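Local coordinates for protein flavohemoglobin (Malassezia yamatoensis, PDB 6O0A) that probably detoxifies nitric oxide, drawing electrons through its bound FAD to its heme, and underlies nitric oxide resistance in Malassezia skin commensals, at residues G19-T22 against K23-P26; E37-P40 against H41-V45; A212-S215 against D216-Q220; S315-L318 against A319-P322. All blocks are in the same frame, centred on the assembly; numbering follows the deposited sequence. Where two conformers were deposited one is given.

Overall arrangement
The four local contacts run in series from the globin part, through the FAD-binding domain, to the NAD-binding domain. Interactions 1 and 2 share helix 25-53, with centres about 24 Å apart: 19-26 leads into the helix, and 37-45 is a proline-kinked stretch further along, where the T43 side chain lies about 9 Å from the heme. Interaction 3 is a hairpin tip whose centre is about 27 Å from that of interaction 2; its Q220 side chain is about 7 Å from both heme and FAD. Interaction 4, a loop, lies about 31 Å from interaction 3 between centres, and its S315 side chain is about 13 Å from the FAD. None of the four touches another.

Interaction 1: G19-T22 against K23-P26; sequences GLST and KSQP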
# COMPACT_ATOMS: atom_id res chain seq x y z
N GLY A 19 -2.16 -6.31 27.58
CA GLY A 19 -1.02 -5.79 26.85
C GLY A 19 0.23 -6.61 27.09
O GLY A 19 0.18 -7.82 27.33
N LEU A 20 1.39 -5.95 27.02
CA LEU A 20 2.65 -6.64 27.26
C LEU A 20 2.86 -6.82 28.75
O LEU A 20 2.82 -5.85 29.52
CB LEU A 20 3.83 -5.88 26.66
CG LEU A 20 5.16 -6.65 26.77
CD1 LEU A 20 5.09 -7.95 25.98
CD2 LEU A 20 6.36 -5.80 26.34
N SER A 21 3.10 -8.07 29.16
CA SER A 21 3.21 -8.41 30.57
C SER A 21 4.41 -7.75 31.23
O SER A 21 5.45 -7.52 30.60
CB SER A 21 3.31 -9.92 30.73
OG SER A 21 4.60 -10.38 30.33
N THR A 22 4.26 -7.46 32.52
CA THR A 22 5.37 -6.95 33.32
C THR A 22 6.57 -7.89 33.25
O THR A 22 7.72 -7.44 33.22
CB THR A 22 4.91 -6.78 34.76
OG1 THR A 22 3.81 -5.85 34.79
CG2 THR A 22 6.04 -6.28 35.65
N LYS A 23 6.32 -9.20 33.20
CA LYS A 23 7.42 -10.15 33.12
C LYS A 23 8.23 -9.96 31.84
O LYS A 23 9.47 -10.05 31.85
CB LYS A 23 6.87 -11.57 33.20
CG LYS A 23 7.91 -12.69 33.22
CD LYS A 23 7.19 -14.03 33.26
CE LYS A 23 8.07 -15.16 33.79
NZ LYS A 23 8.89 -15.79 32.73
N SER A 24 7.55 -9.68 30.72
CA SER A 24 8.24 -9.65 29.44
C SER A 24 8.93 -8.32 29.17
O SER A 24 9.93 -8.30 28.45
CB SER A 24 7.26 -9.94 28.30
OG SER A 24 6.99 -11.33 28.23
N GLN A 25 8.40 -7.23 29.71
CA GLN A 25 8.91 -5.89 29.43
C GLN A 25 10.43 -5.79 29.52
O GLN A 25 11.07 -5.38 28.54
CB GLN A 25 8.24 -4.86 30.36
CG GLN A 25 6.81 -4.51 29.95
CD GLN A 25 5.99 -3.96 31.10
OE1 GLN A 25 6.53 -3.38 32.04
NE2 GLN A 25 4.68 -4.16 31.05
N PRO A 26 11.06 -6.16 30.65
CA PRO A 26 12.52 -5.99 30.73
C PRO A 26 13.28 -6.87 29.76
O PRO A 26 14.37 -6.49 29.31
CB PRO A 26 12.85 -6.38 32.18
CG PRO A 26 11.55 -6.52 32.87
CD PRO A 26 10.53 -6.83 31.85
O HOH W 1 4.72 -2.89 34.20
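S21 and S24 set the pattern here, because the amide of S24 is shared between two acceptors of S21: the hydroxyl OG at 3.1 Å from S24 N, and the carbonyl O in a weak, bent bond. The hydroxyl can do this because chi1 of 73° tucks OG between the backbone N and the carbonyl carbon, facing the next turn. The same carbonyl is met almost head-on by a second amide, with Q25 N 3.1 Å from S21 O. Together these bonds make an ST motif, placed where the chain enters helix 25-53, the first long helix of the globin fold. Amides at a helix start lack carbonyls from a preceding turn, and S21 supplies acceptors for two of them.

Further back, Q25 folds its amide over the incoming chain. Its NE2 donates to L20 O at 2.9 Å, with the carbonyl oxygen lying in the plane of the Q25 amide but the donor well above the plane of that carbonyl. At the other end of the amide, OE1 accepts a hydrogen bond from water 1, 2.9 Å away, and the same water is bonded to T22 OG1. Helix 137-163 takes further groups: S24 OG and the amide S21 N both bond to the carboxylate of E145, while K23 NZ forms a salt bridge with E141. Beneath the polar groups, L20 spreads its two methyls, CD1 3.7 Å from S24 CB and CD2 3.9 Å from Q25 CG, and L20 and Q25 run past each other in opposite directions. The leucine also packs on V146, L149 and I87.

Interaction 2: E37-P40 against H41-V45; sequences ERIP and HITPV
The guanidinium of R38 lies flat on the imidazole of H41, the planes only 17° apart and the centres 4.0 Å from each other, and forms a salt bridge through NE with D130 of helix 115-131. R38 NH1 sits over the middle of the ring, whereas H41 CG falls near the rim of the guanidinium. Bends at chi2 and chi3, both near -55°, curl the arginine chain back to reach this position. H41 ND1 is buried by the contact and has no partner in the model. Backbone bonds from T43 N to I39 O (2.9 Å) and from I42 N to R38 O (2.8 Å) keep the helical turn together.

All this belongs to helix 25-53 of the globin fold, kinked at P40 and P44, which have no amide hydrogen to give the preceding turn. H41 N likewise lacks the regular bond to the turn before and reaches R38 O only weakly. In place of a bond, P44 CD rests 3.2 Å from P40 O. On the inner side, I42 CD1 touches R38 CB at 3.7 Å, and I42 packs on A126 and I127. I39 and T43 share A77 of helix 75-89.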
# COMPACT_ATOMS: atom_id res chain seq x y z
N GLU A 37 19.14 -6.20 15.27
CA GLU A 37 20.37 -6.43 14.52
C GLU A 37 20.29 -7.72 13.72
O GLU A 37 20.78 -7.79 12.59
CB GLU A 37 21.55 -6.46 15.48
CG GLU A 37 22.90 -6.70 14.85
CD GLU A 37 24.04 -6.34 15.79
OE1 GLU A 37 24.13 -5.16 16.18
OE2 GLU A 37 24.83 -7.24 16.15
N ARG A 38 19.67 -8.76 14.29
CA ARG A 38 19.64 -10.06 13.63
C ARG A 38 18.49 -10.22 12.64
O ARG A 38 18.48 -11.21 11.90
CB ARG A 38 19.58 -11.18 14.68
CG ARG A 38 20.77 -11.21 15.65
CD ARG A 38 22.10 -11.18 14.90
NE ARG A 38 22.24 -12.31 13.99
CZ ARG A 38 23.22 -12.43 13.09
NH1 ARG A 38 24.14 -11.48 12.97
NH2 ARG A 38 23.26 -13.50 12.30
N ILE A 39 17.54 -9.27 12.59
CA ILE A 39 16.40 -9.39 11.67
C ILE A 39 16.81 -9.63 10.22
O ILE A 39 16.27 -10.55 9.59
CB ILE A 39 15.46 -8.18 11.82
CG1 ILE A 39 14.61 -8.30 13.09
CG2 ILE A 39 14.62 -7.98 10.54
CD1 ILE A 39 13.86 -9.60 13.22
N PRO A 40 17.72 -8.84 9.62
CA PRO A 40 18.09 -9.10 8.22
C PRO A 40 18.66 -10.48 7.99
O PRO A 40 18.56 -11.01 6.88
CB PRO A 40 19.14 -8.01 7.92
CG PRO A 40 18.86 -6.94 8.90
CD PRO A 40 18.38 -7.63 10.14
N HIS A 41 19.27 -11.07 9.01
CA HIS A 41 19.80 -12.41 8.86
C HIS A 41 18.73 -13.47 9.10
O HIS A 41 18.75 -14.52 8.45
CB HIS A 41 20.99 -12.61 9.81
CG HIS A 41 22.07 -11.60 9.63
ND1 HIS A 41 21.97 -10.31 10.10
CD2 HIS A 41 23.28 -11.68 9.01
CE1 HIS A 41 23.07 -9.64 9.80
NE2 HIS A 41 23.88 -10.45 9.13
N ILE A 42 17.78 -13.19 9.99
CA ILE A 42 16.76 -14.18 10.32
C ILE A 42 15.72 -14.30 9.21
O ILE A 42 15.25 -15.40 8.89
CB ILE A 42 16.12 -13.83 11.68
CG1 ILE A 42 17.14 -14.01 12.81
CG2 ILE A 42 14.86 -14.66 11.94
CD1 ILE A 42 16.72 -13.40 14.13
N THR A 43 15.36 -13.17 8.59
CA THR A 43 14.31 -13.08 7.57
C THR A 43 14.43 -14.10 6.44
O THR A 43 13.46 -14.84 6.18
CB THR A 43 14.29 -11.67 6.97
OG1 THR A 43 13.74 -10.76 7.93
CG2 THR A 43 13.46 -11.63 5.69
N PRO A 44 15.55 -14.17 5.71
CA PRO A 44 15.61 -15.10 4.58
C PRO A 44 15.55 -16.53 5.02
O PRO A 44 15.07 -17.39 4.27
CB PRO A 44 16.96 -14.77 3.92
CG PRO A 44 17.38 -13.47 4.52
CD PRO A 44 16.84 -13.47 5.89
N VAL A 45 16.01 -16.82 6.24
CA VAL A 45 15.93 -18.18 6.74
C VAL A 45 14.49 -18.53 7.08
O VAL A 45 14.00 -19.61 6.75
CB VAL A 45 16.87 -18.37 7.94
CG1 VAL A 45 16.75 -19.79 8.47
CG2 VAL A 45 18.30 -18.05 7.54

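Interaction 3: A212-S215 against D216-Q220; sequences ARTS and DGLLQ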
# COMPACT_ATOMS: atom_id res chain seq x y z
N ALA A 212 -2.03 -12.93 -11.63
CA ALA A 212 -1.74 -13.65 -12.87
C ALA A 212 -0.57 -14.59 -12.61
O ALA A 212 0.12 -14.48 -11.59
CB ALA A 212 -1.43 -12.70 -14.02
N ARG A 213 -0.34 -15.50 -13.54
CA ARG A 213 0.75 -16.45 -13.35
C ARG A 213 2.03 -15.93 -14.00
O ARG A 213 2.00 -15.27 -15.05
CB ARG A 213 0.38 -17.83 -13.90
CG ARG A 213 -0.70 -18.46 -13.05
CD ARG A 213 -0.88 -19.94 -13.22
NE ARG A 213 -2.01 -20.31 -12.38
CZ ARG A 213 -1.90 -20.79 -11.14
NH1 ARG A 213 -0.72 -21.01 -10.60
NH2 ARG A 213 -3.00 -21.06 -10.45
N THR A 214 3.15 -16.21 -13.33
CA THR A 214 4.46 -15.98 -13.90
C THR A 214 4.65 -16.88 -15.11
O THR A 214 3.90 -17.83 -15.34
CB THR A 214 5.55 -16.28 -12.87
OG1 THR A 214 5.45 -17.67 -12.51
CG2 THR A 214 5.36 -15.45 -11.62
N SER A 215 5.70 -16.59 -15.89
CA SER A 215 6.00 -17.42 -17.05
C SER A 215 6.15 -18.89 -16.69
O SER A 215 5.81 -19.76 -17.49
CB SER A 215 7.26 -16.92 -17.75
OG SER A 215 8.39 -17.06 -16.91
N ASP A 216 6.64 -19.18 -15.48
CA ASP A 216 6.83 -20.56 -15.06
C ASP A 216 5.68 -21.08 -14.19
O ASP A 216 5.78 -22.17 -13.63
CB ASP A 216 8.18 -20.73 -14.34
CG ASP A 216 8.37 -19.75 -13.18
OD1 ASP A 216 7.71 -18.71 -13.14
OD2 ASP A 216 9.24 -20.03 -12.34
N GLY A 217 4.58 -20.34 -14.09
CA GLY A 217 3.33 -20.91 -13.60
C GLY A 217 2.93 -20.61 -12.17
O GLY A 217 1.98 -21.24 -11.69
N LEU A 218 3.62 -19.69 -11.48
CA LEU A 218 3.27 -19.32 -10.11
C LEU A 218 2.27 -18.16 -10.11
O LEU A 218 2.51 -17.13 -10.74
CB LEU A 218 4.51 -18.90 -9.31
CG LEU A 218 5.46 -20.00 -8.86
CD1 LEU A 218 6.65 -19.39 -8.18
CD2 LEU A 218 4.73 -20.96 -7.92
N LEU A 219 1.16 -18.32 -9.37
CA LEU A 219 0.20 -17.24 -9.24
C LEU A 219 0.78 -16.15 -8.34
O LEU A 219 1.30 -16.43 -7.26
CB LEU A 219 -1.12 -17.77 -8.66
CG LEU A 219 -2.30 -16.80 -8.81
CD1 LEU A 219 -2.70 -16.69 -10.27
CD2 LEU A 219 -3.47 -17.23 -7.95
N GLN A 220 0.70 -14.90 -8.80
CA GLN A 220 1.32 -13.79 -8.07
C GLN A 220 0.38 -12.59 -8.06
O GLN A 220 -0.16 -12.23 -9.11
CB GLN A 220 2.65 -13.39 -8.70
CG GLN A 220 3.73 -14.43 -8.56
CD GLN A 220 4.36 -14.38 -7.20
OE1 GLN A 220 5.21 -13.52 -6.95
NE2 GLN A 220 3.96 -15.27 -6.31
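T214 and D216 both turn chi1 to near +60° (62° and 54°), which swings T214 OG1 and D216 OD1 to 2.6 Å from each other. The threonine hydroxyl donates to the carboxylate, meeting OD1 on its anti side and somewhat out of plane, and accepts in turn from L218 N at 2.9 Å. Meanwhile R213 sends an extended chain across the other face of the hairpin, and NH1 donates to G217 O at 2.9 Å, the carbonyl oxygen lying close to the guanidinium plane. L219 CB sits over one face of that guanidinium.

The backbone is a hairpin of the FAD-binding domain, joining strands 207-213 and 219-225 through a type I turn with a G1 bulge. T214 O accepts a hydrogen bond from G217 N, while T214 N donates to L218 O at 2.8 Å. G217 takes a positive phi of 102°, where a side chain would jam against the preceding carbonyl. Beyond the turn, R213 and L219 form a non-hydrogen-bonded pair, and A212 and Q220 a hydrogen-bonded one. T214 CG2 packs on Q220 CG at 3.6 Å.

The charged groups have second partners in the 59-64 region: D216 bridges to R64 and R213 to D59. Q220, on the strand, bonds through OE1 to R64 N and through NE2 to F62 O. The tip is thus braced from within by T214 and from outside by paired charges; R64 would be expected to favour an ionised D216, which in turn should polarise the threonine hydroxyl toward it.

Interaction 4: S315-L318 against A319-P322; sequences SRSL and AEAP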
# COMPACT_ATOMS: atom_id res chain seq x y z
N SER A 315 5.82 14.83 -13.88
CA SER A 315 6.03 13.85 -14.94
C SER A 315 7.31 14.23 -15.67
O SER A 315 7.81 15.34 -15.54
CB SER A 315 4.83 13.80 -15.90
OG SER A 315 5.04 12.84 -16.92
N ARG A 316 7.84 13.29 -16.46
CA ARG A 316 9.01 13.64 -17.26
C ARG A 316 8.65 14.65 -18.34
O ARG A 316 9.46 15.50 -18.69
CB ARG A 316 9.61 12.37 -17.86
CG ARG A 316 10.16 11.44 -16.80
CD ARG A 316 10.60 10.11 -17.38
NE ARG A 316 11.71 10.27 -18.32
CZ ARG A 316 12.99 10.24 -17.98
NH1 ARG A 316 13.33 10.06 -16.71
NH2 ARG A 316 13.92 10.40 -18.90
N SER A 317 7.42 14.57 -18.86
CA SER A 317 6.93 15.45 -19.92
C SER A 317 5.41 15.37 -19.88
O SER A 317 4.84 14.46 -19.29
CB SER A 317 7.44 15.02 -21.29
OG SER A 317 6.82 13.79 -21.66
N LEU A 318 4.74 16.30 -20.56
CA LEU A 318 3.28 16.18 -20.59
C LEU A 318 2.84 14.94 -21.36
O LEU A 318 1.85 14.31 -21.00
CB LEU A 318 2.65 17.43 -21.17
CG LEU A 318 2.85 18.72 -20.37
CD1 LEU A 318 2.06 19.87 -21.01
CD2 LEU A 318 2.47 18.56 -18.90
N ALA A 319 3.58 14.58 -22.41
CA ALA A 319 3.24 13.38 -23.17
C ALA A 319 3.31 12.13 -22.31
O ALA A 319 2.55 11.18 -22.54
CB ALA A 319 4.17 13.25 -24.39
N GLU A 320 4.18 12.13 -21.31
CA GLU A 320 4.36 10.99 -20.42
C GLU A 320 3.54 11.07 -19.14
O GLU A 320 3.64 10.18 -18.30
CB GLU A 320 5.85 10.84 -20.08
CG GLU A 320 6.71 10.37 -21.23
CD GLU A 320 8.19 10.52 -20.91
OE1 GLU A 320 8.74 9.66 -20.18
OE2 GLU A 320 8.79 11.51 -21.36
N ALA A 321 2.71 12.12 -18.98
CA ALA A 321 1.88 12.26 -17.79
C ALA A 321 0.65 11.37 -17.91
O ALA A 321 -0.28 11.70 -18.67
CB ALA A 321 1.47 13.72 -17.61
N PRO A 322 0.57 10.25 -17.19
CA PRO A 322 -0.57 9.35 -17.37
C PRO A 322 -1.85 9.99 -16.85
O PRO A 322 -1.87 10.57 -15.77
CB PRO A 322 -0.19 8.10 -16.57
CG PRO A 322 0.80 8.56 -15.58
CD PRO A 322 1.52 9.76 -16.17
O HOH W 2 -0.95 12.76 -20.93
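S317 and E320 form the close-knit part of this loop. The serine hydroxyl, delivered to the amide and carboxylate of E320 by chi1 of 69°, donates to E320 OE2 at 3.0 Å and accepts from E320 N at 3.1 Å. One glutamate therefore grips S317 OG from both its backbone and its side chain. E320 N is also weakly bonded to S317 O. The glutamate chain runs extended beyond CG, bringing its carboxylate back over S317 and alongside R316 CB. Around the same bend, A321 N donates to L318 O at 3.1 Å, approaching from far above the carbonyl plane.

This last bond closes a type I turn from L318 to A321, shortly after strand 308-315 of the NAD-binding domain, a domain that in related reductases binds the pyridine nucleotide. On the strand side, L318 packs against Y341 and T343, and A321 joins it on Y341.

The outer side is looser. R316 reaches E320 only by a long salt bridge, NE to OE1 at 3.6 Å, with guanidinium and carboxylate planes turned 50° apart. E320 OE1 lies at the edge of the guanidinium, and R316 CD comes nearer to it, at 3.4 Å. R316 and A319 are exposed to solvent. Water 2 lies 2.6 Å from A321 O and near L318 O, but which of them it serves is not settled.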